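Local coordinates for protein diaminopimelate decarboxylase (Psychromonas ingrahamii, PDB 4XG1) that probably makes L-lysine by decarboxylating meso-2,6-diaminopimelate with pyridoxal 5'-phosphate as cofactor, and works as a homodimer, at residues E15-V19 against E20-K24; K24-G27 against T28-I32. All blocks are in the same frame, centred on the assembly; numbering follows the deposited sequence.

Interaction 1 of 2, residues E15-V19 against E20-K24; sequences EGLPV and EQVVK
Leu17 opens the contact with its two methyl groups, each meeting a different residue of the helix that follows. CD1 lies 4.0 Å from CG1 of Val22, an apolar touch at the buried side, while CD2 comes to 3.3 Å from NE2 of Gln21, the two side chains running at about a right angle to each other. Next comes Pro18, the N-cap residue, which works with both backbone and ring. Its carbonyl oxygen accepts the amide of Gln21, N to O 3.1 Å, in a bent bond whose donor stands well above the carbonyl plane. Its ring crosses the same side chain at a slant: CG lies 3.8 Å from OE1 of Gln21, and CD is almost as near. With CG anti to the backbone N (chi1 -172°) and the chain beyond it extended, Gln21 reaches back towards the residues before the helix, which sets NE2 against Leu17 and OE1 against the ring of Pro18. A glycine at Pro18 would probably leave the Gln21 amide without the ring it lies against and let the backbone turn more freely where the helix begins. Val19, the first helical residue, accepts the amide of Val23 at its O, 3.2 Å from N, with an almost straight N-H...O angle of 171°. That i to i+4 bond closes the first alpha-helical turn, and CG2 of Val22 approaches the same oxygen to 3.1 Å. The side chain of Val19 turns to the interior, where it meets Leu12 and Val14 of strand 12-14, whereas Glu20 on the exposed side forms a salt bridge with Arg11. The whole is a strand-to-helix junction with a proline N-cap, passing from the small antiparallel sheet of strands 4-6, 12-14 and 17-18 into helix 19-26.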
loop_
_atom_site.group_PDB
_atom_site.type_symbol
_atom_site.label_atom_id
_atom_site.label_comp_id
_atom_site.label_asym_id
_atom_site.label_seq_id
_atom_site.Cartn_x
_atom_site.Cartn_y
_atom_site.Cartn_z
ATOM N N GLU B 15 -6.633 16.079 22.885
ATOM C CA GLU B 15 -7.731 16.389 23.789
ATOM C C GLU B 15 -7.119 16.498 25.208
ATOM O O GLU B 15 -6.105 17.194 25.387
ATOM C CB GLU B 15 -8.836 15.355 23.633
ATOM C CG GLU B 15 -9.379 15.346 22.210
ATOM C CD GLU B 15 -10.619 14.494 22.007
ATOM O OE1 GLU B 15 -11.273 14.124 23.020
ATOM O OE2 GLU B 15 -10.936 14.181 20.833
ATOM N N GLY B 16 -7.632 15.757 26.173
ATOM C CA GLY B 16 -7.147 15.860 27.536
ATOM C C GLY B 16 -5.879 15.101 27.893
ATOM O O GLY B 16 -5.412 15.198 29.018
ATOM N N LEU B 17 -5.290 14.367 26.952
ATOM C CA LEU B 17 -4.187 13.490 27.294
ATOM C C LEU B 17 -2.878 13.895 26.644
ATOM O O LEU B 17 -2.832 14.292 25.465
ATOM C CB LEU B 17 -4.524 12.074 26.900
ATOM C CG LEU B 17 -5.542 11.313 27.742
ATOM C CD1 LEU B 17 -5.780 9.950 27.093
ATOM C CD2 LEU B 17 -5.073 11.124 29.185
ATOM N N PRO B 18 -1.801 13.820 27.403
ATOM C CA PRO B 18 -0.504 13.923 26.763
ATOM C C PRO B 18 -0.287 12.751 25.778
ATOM O O PRO B 18 -0.596 11.609 26.096
ATOM C CB PRO B 18 0.505 13.834 27.926
ATOM C CG PRO B 18 -0.288 13.637 29.161
ATOM C CD PRO B 18 -1.722 13.411 28.807
ATOM N N VAL B 19 0.275 13.057 24.621
ATOM C CA VAL B 19 0.519 12.056 23.622
ATOM C C VAL B 19 1.540 11.064 24.149
ATOM O O VAL B 19 1.385 9.893 23.955
ATOM C CB VAL B 19 0.959 12.712 22.306
ATOM C CG1 VAL B 19 1.490 11.685 21.323
ATOM C CG2 VAL B 19 -0.209 13.479 21.695
ATOM N N GLU B 20 2.559 11.528 24.855
ATOM C CA GLU B 20 3.580 10.629 25.397
ATOM C C GLU B 20 2.955 9.541 26.266
ATOM O O GLU B 20 3.488 8.451 26.371
ATOM C CB GLU B 20 4.624 11.404 26.203
ATOM C CG GLU B 20 4.191 11.827 27.603
ATOM C CD GLU B 20 5.216 12.713 28.312
ATOM O OE1 GLU B 20 4.821 13.517 29.186
ATOM O OE2 GLU B 20 6.426 12.613 28.001
ATOM N N GLN B 21 1.838 9.856 26.905
ATOM C CA GLN B 21 1.199 8.940 27.826
ATOM C C GLN B 21 0.587 7.777 27.095
ATOM O O GLN B 21 0.705 6.627 27.534
ATOM C CB GLN B 21 0.106 9.657 28.616
ATOM C CG GLN B 21 -0.509 8.842 29.738
ATOM C CD GLN B 21 -1.337 9.714 30.673
ATOM O OE1 GLN B 21 -0.796 10.615 31.352
ATOM N NE2 GLN B 21 -2.638 9.454 30.731
ATOM N N VAL B 22 -0.083 8.064 25.990
ATOM C CA VAL B 22 -0.703 6.983 25.213
ATOM C C VAL B 22 0.382 6.089 24.585
ATOM O O VAL B 22 0.426 4.902 24.822
ATOM C CB VAL B 22 -1.755 7.505 24.212
ATOM C CG1 VAL B 22 -2.784 8.380 24.923
ATOM C CG2 VAL B 22 -1.126 8.323 23.126
ATOM N N VAL B 23 1.320 6.667 23.886
ATOM C CA VAL B 23 2.300 5.848 23.238
ATOM C C VAL B 23 3.196 5.058 24.213
ATOM O O VAL B 23 3.903 4.129 23.788
ATOM C CB VAL B 23 3.161 6.638 22.228
ATOM C CG1 VAL B 23 2.275 7.155 21.118
ATOM C CG2 VAL B 23 3.929 7.763 22.901
ATOM N N LYS B 24 3.187 5.430 25.494
ATOM C CA LYS B 24 3.969 4.713 26.499
ATOM C C LYS B 24 3.317 3.372 26.733
ATOM O O LYS B 24 4.024 2.377 26.833
ATOM C CB LYS B 24 4.081 5.467 27.835
#

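Interaction 2 of 2, residues K24-G27 against T28-I32; sequences KKTG and TPAYI
Gly27 and Thr28, joined to each other, carry most of this contact, and the methyl of Ala30, pointing back towards the helix end, completes it. Gly27 is where helix 19-26 gives way: its phi is positive (77°), a conformation glycine takes up easily, and it swings the chain out of the helix into a turn. Its carbonyl oxygen then faces the inside of that turn, where CB of Ala30 approaches to 3.5 Å. The same methyl of Ala30 also meets CG2 of Thr26 at 3.9 Å, so one small side chain touches both the last helical residue and the residue that ends the helix. Thr26 offers its methyl there because OG1 takes the position anti to the backbone N (chi1 -165°), putting CG2 between N and the carbonyl carbon. Thr28 continues the turn, its CB directed away from the helix end. Its hydroxyl sits between the backbone N and the carbonyl carbon (chi1 53°) and is hydrogen-bonded to OD2 of Asp305, which ties the turn to the loop after strand 300-304. The peptide bond between Thr28 and Pro29 is cis, which probably helps the chain to bend before strand 30-34 begins. Nothing polar links the two arms directly; Arg406 instead spans them, its NH2 bonding to O of Thr26 and its NH1 to O of Pro29, so that one guanidinium group satisfies a carbonyl on each side of the bend. Beyond the turn the chain enters the large mixed sheet. Strand 30-34 runs between strand 284-294, its antiparallel neighbour, where Ala30 pairs with Val287, and strand 391-396, its parallel neighbour, where Tyr31 pairs with Ala391 and Ile393; Thr26, at the end of the helix, rests on these same two residues.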
loop_
_atom_site.group_PDB
_atom_site.type_symbol
_atom_site.label_atom_id
_atom_site.label_comp_id
_atom_site.label_asym_id
_atom_site.label_seq_id
_atom_site.Cartn_x
_atom_site.Cartn_y
_atom_site.Cartn_z
ATOM N N LYS B 24 3.187 5.430 25.494
ATOM C CA LYS B 24 3.969 4.713 26.499
ATOM C C LYS B 24 3.317 3.372 26.733
ATOM O O LYS B 24 4.024 2.377 26.833
ATOM C CB LYS B 24 4.081 5.467 27.835
ATOM N N LYS B 25 1.983 3.334 26.782
ATOM C CA LYS B 25 1.285 2.068 26.961
ATOM C C LYS B 25 1.420 1.214 25.689
ATOM O O LYS B 25 1.819 0.058 25.758
ATOM C CB LYS B 25 -0.200 2.250 27.404
ATOM C CG LYS B 25 -1.256 2.452 26.300
ATOM C CD LYS B 25 -2.703 2.377 26.808
ATOM C CE LYS B 25 -3.667 3.027 25.807
ATOM N NZ LYS B 25 -5.094 2.810 26.177
ATOM N N THR B 26 1.083 1.795 24.538
ATOM C CA THR B 26 0.948 1.058 23.292
ATOM C C THR B 26 2.262 0.824 22.547
ATOM O O THR B 26 2.350 -0.083 21.747
ATOM C CB THR B 26 -0.021 1.801 22.342
ATOM O OG1 THR B 26 -0.425 0.926 21.282
ATOM C CG2 THR B 26 0.653 2.998 21.738
ATOM N N GLY B 27 3.251 1.679 22.765
ATOM C CA GLY B 27 4.449 1.698 21.939
ATOM C C GLY B 27 4.221 2.369 20.578
ATOM O O GLY B 27 3.096 2.660 20.171
ATOM N N THR B 28 5.294 2.549 19.831
ATOM C CA THR B 28 5.229 3.070 18.491
ATOM C C THR B 28 5.587 1.970 17.486
ATOM O O THR B 28 6.294 1.033 17.847
ATOM C CB THR B 28 6.232 4.230 18.333
ATOM O OG1 THR B 28 7.536 3.807 18.754
ATOM C CG2 THR B 28 5.782 5.374 19.176
ATOM N N PRO B 29 5.178 2.095 16.228
ATOM C CA PRO B 29 4.382 3.210 15.735
ATOM C C PRO B 29 2.953 3.093 16.114
ATOM O O PRO B 29 2.465 1.973 16.395
ATOM C CB PRO B 29 4.479 3.086 14.217
ATOM C CG PRO B 29 4.852 1.664 13.995
ATOM C CD PRO B 29 5.766 1.331 15.121
ATOM N N ALA B 30 2.291 4.238 16.173
ATOM C CA ALA B 30 0.903 4.253 16.609
ATOM C C ALA B 30 0.139 5.381 15.968
ATOM O O ALA B 30 0.598 6.518 15.930
ATOM C CB ALA B 30 0.833 4.392 18.106
ATOM N N TYR B 31 -1.024 5.059 15.436
ATOM C CA TYR B 31 -1.939 6.083 14.951
ATOM C C TYR B 31 -2.778 6.514 16.119
ATOM O O TYR B 31 -3.250 5.657 16.882
ATOM C CB TYR B 31 -2.859 5.531 13.865
ATOM C CG TYR B 31 -2.254 5.576 12.475
ATOM C CD1 TYR B 31 -2.254 6.763 11.738
ATOM C CD2 TYR B 31 -1.743 4.420 11.871
ATOM C CE1 TYR B 31 -1.724 6.818 10.481
ATOM C CE2 TYR B 31 -1.232 4.474 10.593
ATOM C CZ TYR B 31 -1.215 5.665 9.910
ATOM O OH TYR B 31 -0.722 5.740 8.607
ATOM N N ILE B 32 -2.983 7.826 16.235
ATOM C CA ILE B 32 -3.808 8.359 17.301
ATOM C C ILE B 32 -4.857 9.283 16.761
ATOM O O ILE B 32 -4.536 10.200 15.996
ATOM C CB ILE B 32 -2.941 9.124 18.314
ATOM C CG1 ILE B 32 -1.985 8.159 19.004
ATOM C CG2 ILE B 32 -3.813 9.764 19.399
ATOM C CD1 ILE B 32 -0.973 8.824 19.908
#

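Overall arrangement
From the N terminus, interaction 1 comes first, turning the chain from strand 17-18 into helix 19-26; interaction 2 follows, closing the bend that leads from the helix into strand 30-34. They neither nest nor cross but succeed one another, sharing Lys24, with centres about 9 Å apart. Ile32, on the returning strand, brings them together: its CD1 packs 3.3 Å from CG2 of Val22, with Val19 and Val23 also against it. The pair thereby lays one short helix over the mixed sheet and joins that sheet to the small N-terminal one, in the beta domain that accompanies the TIM barrel in decarboxylases of this family.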